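Local coordinates for UPF0311 protein CA_C3321 (Clostridium acetobutylicum ATCC 824, PDB 3G7G) that is of unknown function but belongs to the UPF0311 (DUF3237) family and folds as a closed antiparallel beta barrel in an assembly of four chains, at residues Gly44-Asn49 and Ile79-Gly84; Asp61-Ile64 and Lys70-Leu73; Ala75-Arg80 and Leu152-Ile157. All blocks are in the same frame, centred on the assembly; numbering follows the deposited sequence.

Interaction 1 (Gly44-Asn49 and Ile79-Gly84); sequences GKVSGN and IRLDDG
Val46 and Ile79 face each other with their CA atoms 7.7 Å apart, because their strands are not direct neighbours in the antiparallel beta barrel: strand 53-65 runs between them and takes backbone bonds from both sides. What joins the two segments is therefore apolar side chain alone, inside one end of the barrel. The two side chains cross at about a right angle, and methyl CG2 of Val46 sits 3.7 Å from CG2 of Ile79. With CG1 of Ile79 placed between its backbone N and carbonyl carbon (chi1 58°), CG2 and CD1 both come up to the valine, CD1 lying 4.0 Å from Val46 CG2. Farther along, Leu81 CD2 makes a looser approach to Val46 CG1. Phe15 and Ile17 of strand 11-30, together with Phe51, pack around this cluster. Beyond Leu81 the chain reverses in a type I turn, closed by Gly84 N on Leu81 O at 2.8 Å. Arg80 then holds the end of that turn side-on: NE at 3.2 Å and NH2 at 3.0 Å both donate to Gly84 O, which lies in the guanidinium plane, and both nitrogens reach it from the same face of its carbonyl.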
loop_
_atom_site.group_PDB
_atom_site.type_symbol
_atom_site.label_atom_id
_atom_site.label_comp_id
_atom_site.label_asym_id
_atom_site.label_seq_id
_atom_site.Cartn_x
_atom_site.Cartn_y
_atom_site.Cartn_z
ATOM N N GLY A 44 -2.641 20.182 16.870
ATOM C CA GLY A 44 -3.982 19.692 16.730
ATOM C C GLY A 44 -4.549 19.232 18.044
ATOM O O GLY A 44 -3.842 18.677 18.910
ATOM N N LYS A 45 -5.847 19.455 18.188
ATOM C CA LYS A 45 -6.529 19.106 19.391
ATOM C C LYS A 45 -7.508 17.989 19.117
ATOM O O LYS A 45 -8.336 18.107 18.234
ATOM C CB LYS A 45 -7.261 20.330 19.928
ATOM C CG LYS A 45 -8.097 20.018 21.143
ATOM C CD LYS A 45 -8.450 21.302 21.889
ATOM C CE LYS A 45 -9.588 21.093 22.861
ATOM N NZ LYS A 45 -10.069 22.445 23.320
ATOM N N VAL A 46 -7.422 16.924 19.915
ATOM C CA VAL A 46 -8.249 15.743 19.767
ATOM C C VAL A 46 -9.370 15.840 20.799
ATOM O O VAL A 46 -9.113 16.104 21.975
ATOM C CB VAL A 46 -7.441 14.453 20.009
ATOM C CG1 VAL A 46 -8.336 13.225 19.841
ATOM C CG2 VAL A 46 -6.202 14.406 19.121
ATOM N N SER A 47 -10.606 15.654 20.368
ATOM C CA SER A 47 -11.717 15.675 21.304
ATOM C C SER A 47 -12.847 14.722 20.935
ATOM O O SER A 47 -13.075 14.383 19.787
ATOM C CB SER A 47 -12.197 17.112 21.517
ATOM O OG SER A 47 -12.652 17.680 20.317
ATOM N N GLY A 48 -13.532 14.235 21.946
ATOM C CA GLY A 48 -14.549 13.213 21.765
ATOM C C GLY A 48 -14.771 12.568 23.098
ATOM O O GLY A 48 -13.945 12.701 24.007
ATOM N N ASN A 49 -15.892 11.877 23.227
ATOM C CA ASN A 49 -16.264 11.304 24.501
ATOM C C ASN A 49 -15.223 10.299 24.954
ATOM O O ASN A 49 -14.954 9.335 24.268
ATOM C CB ASN A 49 -17.645 10.650 24.421
ATOM C CG ASN A 49 -18.157 10.240 25.784
ATOM O OD1 ASN A 49 -17.887 9.127 26.244
ATOM N ND2 ASN A 49 -18.889 11.145 26.457
ATOM N N ILE A 79 -1.181 10.916 17.718
ATOM C CA ILE A 79 -1.817 11.675 18.765
ATOM C C ILE A 79 -1.433 11.027 20.069
ATOM O O ILE A 79 -1.084 9.854 20.111
ATOM C CB ILE A 79 -3.342 11.770 18.601
ATOM C CG1 ILE A 79 -4.034 10.424 18.545
ATOM C CG2 ILE A 79 -3.716 12.450 17.292
ATOM C CD1 ILE A 79 -5.525 10.591 18.311
ATOM N N ARG A 80 -1.467 11.826 21.123
ATOM C CA ARG A 80 -1.247 11.387 22.460
ATOM C C ARG A 80 -2.467 11.763 23.247
ATOM O O ARG A 80 -2.822 12.933 23.299
ATOM C CB ARG A 80 -0.069 12.114 23.040
ATOM C CG ARG A 80 0.156 11.799 24.515
ATOM C CD ARG A 80 1.574 11.472 24.746
ATOM N NE ARG A 80 1.701 10.039 24.775
ATOM C CZ ARG A 80 2.652 9.345 24.181
ATOM N NH1 ARG A 80 3.572 9.924 23.409
ATOM N NH2 ARG A 80 2.632 8.042 24.314
ATOM N N LEU A 81 -3.088 10.771 23.871
ATOM C CA LEU A 81 -4.224 11.010 24.714
ATOM C C LEU A 81 -3.808 11.384 26.134
ATOM O O LEU A 81 -2.691 11.122 26.567
ATOM C CB LEU A 81 -5.133 9.793 24.738
ATOM C CG LEU A 81 -5.718 9.365 23.401
ATOM C CD1 LEU A 81 -6.867 8.383 23.658
ATOM C CD2 LEU A 81 -6.208 10.582 22.645
ATOM N N ASP A 82 -4.757 11.964 26.849
ATOM C CA ASP A 82 -4.535 12.475 28.173
ATOM C C ASP A 82 -4.274 11.369 29.214
ATOM O O ASP A 82 -3.746 11.656 30.255
ATOM C CB ASP A 82 -5.724 13.344 28.597
ATOM C CG ASP A 82 -7.029 12.571 28.633
ATOM O OD1 ASP A 82 -7.044 11.408 28.121
ATOM O OD2 ASP A 82 -8.030 13.133 29.152
ATOM N N ASP A 83 -4.638 10.123 28.926
ATOM C CA ASP A 83 -4.257 8.995 29.772
ATOM C C ASP A 83 -2.868 8.454 29.418
ATOM O O ASP A 83 -2.460 7.449 29.951
ATOM C CB ASP A 83 -5.298 7.870 29.686
ATOM C CG ASP A 83 -5.302 7.134 28.328
ATOM O OD1 ASP A 83 -4.542 7.500 27.386
ATOM O OD2 ASP A 83 -6.090 6.180 28.212
ATOM N N GLY A 84 -2.169 9.117 28.503
ATOM C CA GLY A 84 -0.806 8.758 28.119
ATOM C C GLY A 84 -0.639 7.831 26.913
ATOM O O GLY A 84 0.487 7.644 26.442
#

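Interaction 2 (Asp61-Ile64 and Lys70-Leu73)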
loop_
_atom_site.group_PDB
_atom_site.type_symbol
_atom_site.label_atom_id
_atom_site.label_comp_id
_atom_site.label_asym_id
_atom_site.label_seq_id
_atom_site.Cartn_x
_atom_site.Cartn_y
_atom_site.Cartn_z
ATOM N N ASP A 61 1.066 15.704 5.803
ATOM C CA ASP A 61 0.152 15.247 4.769
ATOM C C ASP A 61 0.821 15.357 3.384
ATOM O O ASP A 61 1.161 16.446 2.926
ATOM C CB ASP A 61 -1.152 16.032 4.794
ATOM C CG ASP A 61 -2.265 15.352 3.984
ATOM O OD1 ASP A 61 -1.977 14.332 3.309
ATOM O OD2 ASP A 61 -3.423 15.826 4.002
ATOM N N SER A 62 1.076 14.219 2.754
ATOM C CA SER A 62 1.569 14.187 1.406
ATOM C C SER A 62 0.377 14.158 0.443
ATOM O O SER A 62 -0.440 13.252 0.491
ATOM C CB SER A 62 2.453 12.990 1.194
ATOM O OG SER A 62 3.041 13.074 -0.075
ATOM N N GLN A 63 0.297 15.173 -0.409
ATOM C CA GLN A 63 -0.849 15.428 -1.268
ATOM C C GLN A 63 -0.445 15.572 -2.721
ATOM O O GLN A 63 0.596 16.116 -3.035
ATOM C CB GLN A 63 -1.521 16.718 -0.866
ATOM C CG GLN A 63 -1.905 16.750 0.545
ATOM C CD GLN A 63 -2.672 18.004 0.900
ATOM O OE1 GLN A 63 -2.537 19.061 0.253
ATOM N NE2 GLN A 63 -3.477 17.898 1.930
ATOM N N ILE A 64 -1.300 15.101 -3.606
ATOM C CA ILE A 64 -1.102 15.356 -5.013
ATOM C C ILE A 64 -2.447 15.774 -5.627
ATOM O O ILE A 64 -3.444 15.069 -5.490
ATOM C CB ILE A 64 -0.463 14.105 -5.691
ATOM C CG1 ILE A 64 -0.185 14.361 -7.182
ATOM C CG2 ILE A 64 -1.322 12.855 -5.407
ATOM C CD1 ILE A 64 1.289 14.361 -7.593
ATOM N N LYS A 70 -8.649 16.384 -8.946
ATOM C CA LYS A 70 -8.813 15.573 -7.723
ATOM C C LYS A 70 -7.550 15.576 -6.890
ATOM O O LYS A 70 -6.469 15.345 -7.417
ATOM C CB LYS A 70 -9.185 14.135 -8.064
ATOM C CG LYS A 70 -9.295 13.266 -6.844
ATOM C CD LYS A 70 -9.900 11.939 -7.135
ATOM C CE LYS A 70 -8.893 10.958 -7.750
ATOM N NZ LYS A 70 -9.169 9.580 -7.254
ATOM N N CYS A 71 -7.696 15.851 -5.592
ATOM C CA CYS A 71 -6.585 15.779 -4.657
ATOM C C CYS A 71 -6.591 14.427 -3.914
ATOM O O CYS A 71 -7.601 14.035 -3.319
ATOM C CB CYS A 71 -6.689 16.940 -3.683
ATOM S SG CYS A 71 -5.399 17.024 -2.464
ATOM N N GLU A 72 -5.485 13.698 -4.023
ATOM C CA GLU A 72 -5.238 12.447 -3.272
ATOM C C GLU A 72 -4.366 12.781 -2.072
ATOM O O GLU A 72 -3.280 13.330 -2.236
ATOM C CB GLU A 72 -4.547 11.424 -4.182
ATOM C CG GLU A 72 -5.373 11.055 -5.436
ATOM C CD GLU A 72 -4.606 10.155 -6.395
ATOM O OE1 GLU A 72 -3.549 9.621 -6.004
ATOM O OE2 GLU A 72 -5.045 9.994 -7.539
ATOM N N LEU A 73 -4.862 12.471 -0.875
ATOM C CA LEU A 73 -4.229 12.814 0.389
ATOM C C LEU A 73 -3.759 11.576 1.144
ATOM O O LEU A 73 -4.488 10.594 1.225
ATOM C CB LEU A 73 -5.255 13.534 1.288
ATOM C CG LEU A 73 -5.833 14.787 0.633
ATOM C CD1 LEU A 73 -7.306 14.680 0.544
ATOM C CD2 LEU A 73 -5.430 16.075 1.379
#
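This is a beta hairpin of the barrel, strands 53-65 and 71-81, gripped close to its turn; the short strand segments run antiparallel with their axes 4.8 Å apart. Ile64 and Glu72 form the hydrogen-bonded pair: Ile64 N reaches Glu72 O at 3.0 Å and Glu72 N returns to Ile64 O at 2.9 Å. Alpha hydrogens add weaker support, with Gln63 CA 3.4 Å from Glu72 O and Cys71 CA similarly close to Ile64 O. Gln63 and Leu73 are the next, non-hydrogen-bonded pair, and their side chains run alongside each other on the barrel's inner face. The model has the glutamine amide nitrogen too close to the leucine, so its bond to Asp61 OD2 is less certain; OE1 is held by Gln37 of strand 34-47. Asp61, its CG anti to the backbone N (chi1 -165°), brings its carboxylate beside Leu73, OD1 3.9 Å from CB. The other face of the sheet meets the second subunit, where Tyr88 of that chain bonds Ser62 OG. On this face Glu72 sends its carboxylate to Arg66, while its CB packs 3.7 Å from Ile64 CG2.

Interaction 3 (Ala75-Arg80 and Leu152-Ile157)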
loop_
_atom_site.group_PDB
_atom_site.type_symbol
_atom_site.label_atom_id
_atom_site.label_comp_id
_atom_site.label_asym_id
_atom_site.label_seq_id
_atom_site.Cartn_x
_atom_site.Cartn_y
_atom_site.Cartn_z
ATOM N N ALA A 75 -1.860 11.269 4.887
ATOM C CA ALA A 75 -1.271 11.883 6.112
ATOM C C ALA A 75 -0.736 10.857 7.104
ATOM O O ALA A 75 -1.333 9.810 7.286
ATOM C CB ALA A 75 -2.308 12.826 6.832
ATOM N N ARG A 76 0.446 11.109 7.662
ATOM C CA ARG A 76 0.988 10.271 8.699
ATOM C C ARG A 76 1.342 11.152 9.852
ATOM O O ARG A 76 2.223 12.037 9.724
ATOM C CB ARG A 76 2.257 9.581 8.255
ATOM C CG ARG A 76 2.097 8.686 7.076
ATOM C CD ARG A 76 3.455 8.206 6.637
ATOM N NE ARG A 76 3.340 7.064 5.768
ATOM C CZ ARG A 76 4.352 6.462 5.183
ATOM N NH1 ARG A 76 5.566 6.907 5.365
ATOM N NH2 ARG A 76 4.137 5.401 4.414
ATOM N N TYR A 77 0.682 10.890 10.976
ATOM C CA TYR A 77 0.880 11.621 12.208
ATOM C C TYR A 77 0.376 10.788 13.385
ATOM O O TYR A 77 -0.108 9.674 13.198
ATOM C CB TYR A 77 0.169 12.969 12.126
ATOM C CG TYR A 77 -1.319 12.906 11.893
ATOM C CD1 TYR A 77 -2.217 13.009 12.946
ATOM C CD2 TYR A 77 -1.832 12.800 10.616
ATOM C CE1 TYR A 77 -3.584 12.970 12.717
ATOM C CE2 TYR A 77 -3.192 12.730 10.386
ATOM C CZ TYR A 77 -4.067 12.829 11.433
ATOM O OH TYR A 77 -5.433 12.785 11.181
ATOM N N ALA A 78 0.464 11.332 14.603
ATOM C CA ALA A 78 0.200 10.584 15.820
ATOM C C ALA A 78 -0.427 11.514 16.827
ATOM O O ALA A 78 -0.264 12.743 16.773
ATOM C CB ALA A 78 1.482 10.006 16.394
ATOM N N ILE A 79 -1.181 10.916 17.718
ATOM C CA ILE A 79 -1.817 11.675 18.765
ATOM C C ILE A 79 -1.433 11.027 20.069
ATOM O O ILE A 79 -1.084 9.854 20.111
ATOM C CB ILE A 79 -3.342 11.770 18.601
ATOM C CG1 ILE A 79 -4.034 10.424 18.545
ATOM C CG2 ILE A 79 -3.716 12.450 17.292
ATOM C CD1 ILE A 79 -5.525 10.591 18.311
ATOM N N ARG A 80 -1.467 11.826 21.123
ATOM C CA ARG A 80 -1.247 11.387 22.460
ATOM C C ARG A 80 -2.467 11.763 23.247
ATOM O O ARG A 80 -2.822 12.933 23.299
ATOM C CB ARG A 80 -0.069 12.114 23.040
ATOM C CG ARG A 80 0.156 11.799 24.515
ATOM C CD ARG A 80 1.574 11.472 24.746
ATOM N NE ARG A 80 1.701 10.039 24.775
ATOM C CZ ARG A 80 2.652 9.345 24.181
ATOM N NH1 ARG A 80 3.572 9.924 23.409
ATOM N NH2 ARG A 80 2.632 8.042 24.314
ATOM N N LEU A 152 -11.454 17.267 11.290
ATOM C CA LEU A 152 -11.655 15.864 10.962
ATOM C C LEU A 152 -12.595 15.255 11.959
ATOM O O LEU A 152 -12.372 15.381 13.142
ATOM C CB LEU A 152 -10.332 15.120 11.026
ATOM C CG LEU A 152 -9.197 15.716 10.209
ATOM C CD1 LEU A 152 -7.867 15.164 10.730
ATOM C CD2 LEU A 152 -9.439 15.415 8.737
ATOM N N LYS A 153 -13.660 14.631 11.487
ATOM C CA LYS A 153 -14.572 13.860 12.324
ATOM C C LYS A 153 -14.447 12.386 11.960
ATOM O O LYS A 153 -14.583 12.026 10.792
ATOM C CB LYS A 153 -16.015 14.318 12.125
ATOM C CG LYS A 153 -16.371 15.518 12.961
ATOM C CD LYS A 153 -17.526 16.365 12.366
ATOM C CE LYS A 153 -18.194 17.201 13.480
ATOM N NZ LYS A 153 -18.884 18.454 13.023
ATOM N N PHE A 154 -14.190 11.546 12.959
ATOM C CA PHE A 154 -13.844 10.158 12.735
ATOM C C PHE A 154 -15.048 9.297 13.090
ATOM O O PHE A 154 -15.674 9.499 14.130
ATOM C CB PHE A 154 -12.648 9.755 13.582
ATOM C CG PHE A 154 -11.335 10.240 13.059
ATOM C CD1 PHE A 154 -10.509 9.391 12.341
ATOM C CD2 PHE A 154 -10.910 11.529 13.306
ATOM C CE1 PHE A 154 -9.269 9.849 11.849
ATOM C CE2 PHE A 154 -9.702 11.978 12.848
ATOM C CZ PHE A 154 -8.873 11.136 12.112
ATOM N N TYR A 155 -15.375 8.343 12.212
ATOM C CA TYR A 155 -16.536 7.475 12.406
ATOM C C TYR A 155 -16.147 6.013 12.358
ATOM O O TYR A 155 -15.478 5.559 11.439
ATOM C CB TYR A 155 -17.581 7.748 11.347
ATOM C CG TYR A 155 -18.173 9.132 11.405
ATOM C CD1 TYR A 155 -19.284 9.397 12.183
ATOM C CD2 TYR A 155 -17.626 10.159 10.678
ATOM C CE1 TYR A 155 -19.839 10.673 12.225
ATOM C CE2 TYR A 155 -18.152 11.412 10.709
ATOM C CZ TYR A 155 -19.262 11.669 11.468
ATOM O OH TYR A 155 -19.766 12.942 11.481
ATOM N N LYS A 156 -16.552 5.272 13.375
ATOM C CA LYS A 156 -16.349 3.847 13.391
ATOM C C LYS A 156 -17.520 3.206 12.680
ATOM O O LYS A 156 -18.662 3.498 12.993
ATOM C CB LYS A 156 -16.273 3.378 14.838
ATOM C CG LYS A 156 -15.898 1.949 15.028
ATOM C CD LYS A 156 -16.563 1.416 16.311
ATOM C CE LYS A 156 -18.044 1.076 16.012
ATOM N NZ LYS A 156 -18.845 0.741 17.224
ATOM N N ILE A 157 -17.245 2.342 11.712
ATOM C CA ILE A 157 -18.300 1.601 11.020
ATOM C C ILE A 157 -18.605 0.382 11.875
ATOM O O ILE A 157 -17.712 -0.416 12.207
ATOM C CB ILE A 157 -17.882 1.189 9.580
ATOM C CG1 ILE A 157 -17.559 2.432 8.730
ATOM C CG2 ILE A 157 -18.908 0.257 8.908
ATOM C CD1 ILE A 157 -18.676 3.405 8.557
#
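The hydroxyl of Tyr77 does all the touching here. Its OH lies 3.4 Å from methyl CD1 of Leu152 and 3.9 Å from CZ of Phe154, resting against the two side chains where they meet each other; they come from the opposite direction and lie on opposite sides of the tyrosine ring plane. The approach to Phe154 is at the ring edge, near its plane; the two ring planes are inclined by about 67°, and it is the hydroxyl, not the ring face, that meets the phenylalanine edge. Neither segment offers this hydroxyl a hydrogen bond; the contact is van der Waals. The reach is long: CA of Tyr77 and CA of Leu152 are 13.3 Å apart, and the tyrosine covers about half of that gap while the leucine comes the rest of the way to meet it. Strands 71-81 and 150-157 belong to opposite parts of the closed antiparallel barrel, with the tyrosine pointing into its interior. Tyr77 CG sits between the backbone N and the carbonyl carbon (chi1 59°), which turns the ring inward, and Ala75 CB meets the ring edge, 3.7 Å from CE2. Ile89 of the neighbouring strand also touches the tyrosine. Across the interior, Phe154 is steadied by stacking on Phe15, and Leu152 by Ile19, Cys141 and Ala143. Between Ala75 and Tyr77, Arg76 points outward instead, where it forms a salt bridge with Glu90 and donates through NH2 to Ser74 OG of the second subunit.

Overall arrangement
All three contacts are buried and all use strand 71-81, at successive places along it. Interaction 2, nested within the chain between the segments of interaction 1, pairs this strand with its direct neighbour, so backbone bonds dominate. Interaction 1 skips one strand and interaction 3 spans the barrel, and both rely on side chains meeting in the interior. Interactions 1 and 2 lie on opposite sides of the chain's centre, their own centres 25 Å apart, whereas interaction 3 sits closest to that centre. Interactions 1 and 3 share Ile79 and Arg80; interactions 2 and 3 touch where Asp61 OD1 packs 3.4 Å from Ala75 N. Some outward residues of each reach the second subunit, and interactions 2 and 3 also have residues at the third.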